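Local coordinates for protein histone-lysine N-methyltransferase family member SUVH9 (Arabidopsis thaliana, PDB 4NJ5) that takes part in gene silencing and may bind methylated DNA and recruit RNA polymerase V to chromatin, although it lacks methyltransferase activity, at residues A[78-83]-A[191-196]; A[119-124]-A[172-177]. All coordinates share one frame; numbering follows the deposited sequence.

Contact 1 (A[78-83]-A[191-196])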
loop_
_atom_site.group_PDB
_atom_site.type_symbol
_atom_site.label_atom_id
_atom_site.label_comp_id
_atom_site.label_asym_id
_atom_site.label_seq_id
_atom_site.Cartn_x
_atom_site.Cartn_y
_atom_site.Cartn_z
ATOM N N VAL A 78 -6.111 11.388 8.348
ATOM C CA VAL A 78 -6.653 10.527 7.305
ATOM C C VAL A 78 -7.127 11.386 6.145
ATOM O O VAL A 78 -8.037 12.199 6.292
ATOM C CB VAL A 78 -7.818 9.662 7.814
ATOM C CG1 VAL A 78 -8.310 8.731 6.708
ATOM C CG2 VAL A 78 -7.386 8.863 9.033
ATOM N N GLN A 79 -6.502 11.205 4.990
ATOM C CA GLN A 79 -6.740 12.088 3.862
ATOM C C GLN A 79 -7.577 11.414 2.793
ATOM O O GLN A 79 -7.623 10.186 2.703
ATOM C CB GLN A 79 -5.411 12.537 3.261
ATOM C CG GLN A 79 -4.309 12.706 4.283
ATOM C CD GLN A 79 -3.176 13.571 3.771
ATOM O OE1 GLN A 79 -2.367 13.137 2.951
ATOM N NE2 GLN A 79 -3.119 14.808 4.250
ATOM N N VAL A 80 -8.236 12.231 1.980
ATOM C CA VAL A 80 -8.979 11.733 0.839
ATOM C C VAL A 80 -8.055 10.934 -0.071
ATOM O O VAL A 80 -6.967 11.391 -0.423
ATOM C CB VAL A 80 -9.600 12.884 0.035
ATOM C CG1 VAL A 80 -10.314 12.346 -1.193
ATOM C CG2 VAL A 80 -10.557 13.676 0.912
ATOM N N GLY A 81 -8.486 9.730 -0.430
ATOM C CA GLY A 81 -7.727 8.904 -1.346
ATOM C C GLY A 81 -6.982 7.786 -0.649
ATOM O O GLY A 81 -6.466 6.880 -1.302
ATOM N N ASP A 82 -6.914 7.853 0.677
ATOM C CA ASP A 82 -6.337 6.761 1.449
ATOM C C ASP A 82 -7.124 5.487 1.175
ATOM O O ASP A 82 -8.353 5.514 1.110
ATOM C CB ASP A 82 -6.342 7.074 2.945
ATOM C CG ASP A 82 -5.321 8.125 3.325
ATOM O OD1 ASP A 82 -4.461 8.453 2.480
ATOM O OD2 ASP A 82 -5.370 8.619 4.472
ATOM N N ILE A 83 -6.409 4.381 0.994
ATOM C CA ILE A 83 -7.043 3.096 0.728
ATOM C C ILE A 83 -6.923 2.152 1.916
ATOM O O ILE A 83 -5.969 2.225 2.696
ATOM C CB ILE A 83 -6.455 2.404 -0.515
ATOM C CG1 ILE A 83 -4.939 2.244 -0.367
ATOM C CG2 ILE A 83 -6.813 3.180 -1.773
ATOM C CD1 ILE A 83 -4.304 1.403 -1.455
ATOM N N TYR A 191 -11.227 -0.442 0.145
ATOM C CA TYR A 191 -12.033 0.658 0.676
ATOM C C TYR A 191 -11.272 1.965 0.545
ATOM O O TYR A 191 -10.134 2.081 1.001
ATOM C CB TYR A 191 -12.430 0.414 2.138
ATOM C CG TYR A 191 -13.288 -0.811 2.310
ATOM C CD1 TYR A 191 -14.578 -0.849 1.804
ATOM C CD2 TYR A 191 -12.800 -1.939 2.953
ATOM C CE1 TYR A 191 -15.363 -1.974 1.939
ATOM C CE2 TYR A 191 -13.577 -3.067 3.097
ATOM C CZ TYR A 191 -14.856 -3.083 2.583
ATOM O OH TYR A 191 -15.635 -4.208 2.722
ATOM N N VAL A 192 -11.900 2.949 -0.090
ATOM C CA VAL A 192 -11.252 4.234 -0.295
ATOM C C VAL A 192 -12.081 5.372 0.294
ATOM O O VAL A 192 -13.300 5.415 0.146
ATOM C CB VAL A 192 -10.936 4.484 -1.791
ATOM C CG1 VAL A 192 -12.209 4.497 -2.625
ATOM C CG2 VAL A 192 -10.153 5.779 -1.961
ATOM N N TYR A 193 -11.411 6.280 0.990
ATOM C CA TYR A 193 -12.080 7.423 1.590
ATOM C C TYR A 193 -12.274 8.518 0.545
ATOM O O TYR A 193 -11.313 8.974 -0.065
ATOM C CB TYR A 193 -11.264 7.923 2.779
ATOM C CG TYR A 193 -11.778 9.196 3.402
ATOM C CD1 TYR A 193 -13.075 9.280 3.891
ATOM C CD2 TYR A 193 -10.955 10.311 3.526
ATOM C CE1 TYR A 193 -13.545 10.445 4.471
ATOM C CE2 TYR A 193 -11.416 11.478 4.105
ATOM C CZ TYR A 193 -12.710 11.538 4.577
ATOM O OH TYR A 193 -13.171 12.697 5.148
ATOM N N ASP A 194 -13.522 8.926 0.328
ATOM C CA ASP A 194 -13.831 9.934 -0.684
ATOM C C ASP A 194 -14.168 11.303 -0.096
ATOM O O ASP A 194 -14.563 12.212 -0.824
ATOM C CB ASP A 194 -14.975 9.470 -1.595
ATOM C CG ASP A 194 -14.505 8.546 -2.706
ATOM O OD1 ASP A 194 -13.295 8.551 -3.024
ATOM O OD2 ASP A 194 -15.355 7.822 -3.270
ATOM N N GLY A 195 -14.024 11.450 1.215
ATOM C CA GLY A 195 -14.227 12.744 1.841
ATOM C C GLY A 195 -15.613 12.990 2.411
ATOM O O GLY A 195 -16.306 12.062 2.842
ATOM N N LEU A 196 -16.019 14.257 2.398
ATOM C CA LEU A 196 -17.224 14.696 3.092
ATOM C C LEU A 196 -18.374 15.032 2.149
ATOM O O LEU A 196 -18.190 15.680 1.121
ATOM C CB LEU A 196 -16.905 15.898 3.983
ATOM C CG LEU A 196 -15.795 15.649 5.006
ATOM C CD1 LEU A 196 -15.459 16.915 5.780
ATOM C CD2 LEU A 196 -16.197 14.523 5.949
#

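Contact 2 (A[119-124]-A[172-177])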
loop_
_atom_site.group_PDB
_atom_site.type_symbol
_atom_site.label_atom_id
_atom_site.label_comp_id
_atom_site.label_asym_id
_atom_site.label_seq_id
_atom_site.Cartn_x
_atom_site.Cartn_y
_atom_site.Cartn_z
ATOM N N THR A 119 -22.580 9.759 10.967
ATOM C CA THR A 119 -21.271 10.380 10.774
ATOM C C THR A 119 -20.477 9.743 9.640
ATOM O O THR A 119 -19.474 10.302 9.183
ATOM C CB THR A 119 -20.418 10.320 12.052
ATOM O OG1 THR A 119 -20.233 8.953 12.438
ATOM C CG2 THR A 119 -21.093 11.083 13.182
ATOM N N SER A 120 -20.920 8.576 9.187
ATOM C CA SER A 120 -20.171 7.848 8.178
ATOM C C SER A 120 -21.022 6.816 7.452
ATOM O O SER A 120 -21.816 6.103 8.072
ATOM C CB SER A 120 -18.964 7.165 8.822
ATOM O OG SER A 120 -17.970 6.883 7.855
ATOM N N VAL A 121 -20.845 6.736 6.137
ATOM C CA VAL A 121 -21.535 5.729 5.340
ATOM C C VAL A 121 -20.572 4.936 4.468
ATOM O O VAL A 121 -19.548 5.450 4.023
ATOM C CB VAL A 121 -22.636 6.344 4.446
ATOM C CG1 VAL A 121 -23.774 6.887 5.299
ATOM C CG2 VAL A 121 -22.056 7.430 3.560
ATOM N N ILE A 122 -20.910 3.672 4.240
ATOM C CA ILE A 122 -20.171 2.830 3.317
ATOM C C ILE A 122 -20.971 2.729 2.032
ATOM O O ILE A 122 -22.130 2.321 2.049
ATOM C CB ILE A 122 -19.975 1.412 3.872
ATOM C CG1 ILE A 122 -19.401 1.457 5.287
ATOM C CG2 ILE A 122 -19.061 0.612 2.958
ATOM C CD1 ILE A 122 -17.951 1.882 5.340
ATOM N N VAL A 123 -20.359 3.107 0.919
ATOM C CA VAL A 123 -21.047 3.064 -0.362
ATOM C C VAL A 123 -20.394 2.070 -1.307
ATOM O O VAL A 123 -19.198 2.149 -1.575
ATOM C CB VAL A 123 -21.066 4.445 -1.036
ATOM C CG1 VAL A 123 -21.789 4.370 -2.376
ATOM C CG2 VAL A 123 -21.719 5.472 -0.122
ATOM N N SER A 124 -21.187 1.131 -1.809
ATOM C CA SER A 124 -20.714 0.192 -2.817
ATOM C C SER A 124 -20.532 0.903 -4.155
ATOM O O SER A 124 -21.328 1.766 -4.518
ATOM C CB SER A 124 -21.705 -0.963 -2.972
ATOM O OG SER A 124 -21.859 -1.676 -1.755
ATOM N N ILE A 172 -25.132 17.927 8.909
ATOM C CA ILE A 172 -23.931 17.235 9.370
ATOM C C ILE A 172 -23.024 16.769 8.237
ATOM O O ILE A 172 -23.474 16.132 7.283
ATOM C CB ILE A 172 -24.289 16.024 10.260
ATOM C CG1 ILE A 172 -24.931 16.505 11.565
ATOM C CG2 ILE A 172 -23.060 15.168 10.540
ATOM C CD1 ILE A 172 -24.103 17.522 12.321
ATOM N N GLU A 173 -21.743 17.105 8.345
ATOM C CA GLU A 173 -20.733 16.557 7.457
ATOM C C GLU A 173 -20.671 15.049 7.639
ATOM O O GLU A 173 -20.405 14.562 8.738
ATOM C CB GLU A 173 -19.364 17.140 7.789
ATOM C CG GLU A 173 -19.105 18.521 7.236
ATOM C CD GLU A 173 -17.766 19.081 7.687
ATOM O OE1 GLU A 173 -17.408 18.902 8.871
ATOM O OE2 GLU A 173 -17.061 19.693 6.856
ATOM N N VAL A 174 -20.905 14.312 6.559
ATOM C CA VAL A 174 -20.878 12.854 6.604
ATOM C C VAL A 174 -19.703 12.292 5.807
ATOM O O VAL A 174 -19.525 12.619 4.636
ATOM C CB VAL A 174 -22.191 12.264 6.061
ATOM C CG1 VAL A 174 -22.099 10.752 5.956
ATOM C CG2 VAL A 174 -23.368 12.682 6.936
ATOM N N ARG A 175 -18.899 11.446 6.444
ATOM C CA ARG A 175 -17.818 10.762 5.744
ATOM C C ARG A 175 -18.374 9.669 4.834
ATOM O O ARG A 175 -19.257 8.906 5.228
ATOM C CB ARG A 175 -16.811 10.165 6.732
ATOM C CG ARG A 175 -16.074 11.204 7.570
ATOM C CD ARG A 175 -15.015 10.567 8.459
ATOM N NE ARG A 175 -15.592 9.706 9.489
ATOM C CZ ARG A 175 -16.003 10.132 10.680
ATOM N NH1 ARG A 175 -15.912 11.417 11.000
ATOM N NH2 ARG A 175 -16.512 9.274 11.554
ATOM N N VAL A 176 -17.868 9.616 3.608
ATOM C CA VAL A 176 -18.229 8.558 2.677
ATOM C C VAL A 176 -17.019 7.680 2.386
ATOM O O VAL A 176 -15.979 8.170 1.941
ATOM C CB VAL A 176 -18.760 9.126 1.350
ATOM C CG1 VAL A 176 -18.812 8.034 0.286
ATOM C CG2 VAL A 176 -20.128 9.753 1.554
ATOM N N ILE A 177 -17.152 6.387 2.654
ATOM C CA ILE A 177 -16.115 5.433 2.292
ATOM C C ILE A 177 -16.662 4.482 1.239
ATOM O O ILE A 177 -17.663 3.794 1.465
ATOM C CB ILE A 177 -15.610 4.612 3.494
ATOM C CG1 ILE A 177 -14.864 5.500 4.492
ATOM C CG2 ILE A 177 -14.690 3.492 3.010
ATOM C CD1 ILE A 177 -15.758 6.228 5.480
HETATM O O HOH W 1 -18.919 13.058 10.368
HETATM O O HOH W 2 -17.548 9.541 14.236
#

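Contact 1 (A[78-83]-A[191-196])
Tyr193 packs its ring against the turn at 79-82 while its backbone ties the same turn to the strand. With CG anti to the backbone N (chi1 174°), the ring reaches the turn edge-on: CD2 of Tyr193 comes within 3.4 Å of Gln79 O, close to the ring plane. Val80 crosses the tyrosine side chain at about a right angle, its CG2 4.0 Å from CE2 of Tyr193 and 3.9 Å from CA of Gly195. Gly195, at a positive phi (95°), brings its bare CA up to this valine, and its N lies over the centre of one face of the Tyr193 ring. Two hydrogen bonds fix the turn: Gly81 N gives to Tyr193 O at 2.9 Å, and Tyr193 N gives to Asp82 O at 3.2 Å. The turn is a type II beta turn with Gly81 at its third position, where the positive phi (104°) is readily taken up by glycine. It leads into the short strand 83-84, paired antiparallel with strand 190-206 in the sheet of the SRA (YDG) domain; Ile83 and Val192 form a non-hydrogen-bonded pair. Here packing is sparser: CG2 of Ile83 and CG2 of Val192 stand 4.2 Å apart, the end of the isoleucine leads away from the strand, and its side chain also touches Pro495. Within the turn, the buried Asp82 carboxylate takes the Gln79 N-H at OD2 (2.9 Å), from above its plane, and the same oxygen forms a salt bridge with Arg13 of helix 8-35. The loosest side belongs to Gln79, whose CB is directed away from the strand; its exposed side chain touches Arg13.

Contact 2 (A[119-124]-A[172-177])
Strands 119-124 and 174-177 run parallel, their axes 4.4 Å apart at closest approach and inclined by 23°. Ser120, Val121 and Ile122 pair with Arg175, Val176 and Ile177. Four backbone hydrogen bonds join them: Arg175 N to Thr119 O, Val121 N to Arg175 O, Ile177 N to Val121 O and Val123 N to Ile177 O. The bond from Ile177 N is almost straight, at 179°, whereas Arg175 N reaches Thr119 O from above its carbonyl plane. A water also donates to Thr119 O and to Glu173 O. On the face of Val121 and Val176, the CG2 atoms of these two valines meet at 3.6 Å, and Ile137 and Tyr139 of strand 136-140 pack alongside. On the other face, CD1 of Ile177 presses on Ser120 OG at 3.3 Å, and CD1 of Ile122 reaches CB of Ile177 at 4.0 Å. The Arg175 chain, bent at chi3 (-66°), folds back so that Thr119 O sits 3.8 Å above the centre of the guanidinium plane. Its NH2 gives to a second water at 2.9 Å, at the group's edge; NH1 bonds Gly73 O and Ile71 O, and NE shares Leu95 O with Ser120 OG. A leucine in its place would probably leave the carbonyls of Ile71 and Gly73 without this donor and set their loop less firmly against the sheet. Thr119 and Ser120 both face Asp104 of strand 103-106, a classic beta bulge in the antiparallel pairing on the strand's other side, within the mixed sheet of the SRA domain.

How the contacts relate
Both contacts are largely buried and belong to the same mixed sheet of the SRA domain, contact 2 nested in the chain between the segments of contact 1. Strands 174-180 and 190-206, successive in the chain and antiparallel neighbours, join them: Asp194 N with Val176 O and Gly195 O with Val176 N are probable hydrogen bonds at 3.0 Å. Contact 2 is parallel pairing with valines on one face and isoleucines, a serine and an arginine on the other. Contact 1 instead secures a turn to a strand with two hydrogen bonds and an aromatic ring, with exposed Gln79 on its solvent side. Charge also differs: Asp82 forms a salt bridge with Arg13 of helix 8-35, whereas Arg175 donates to backbone carbonyls.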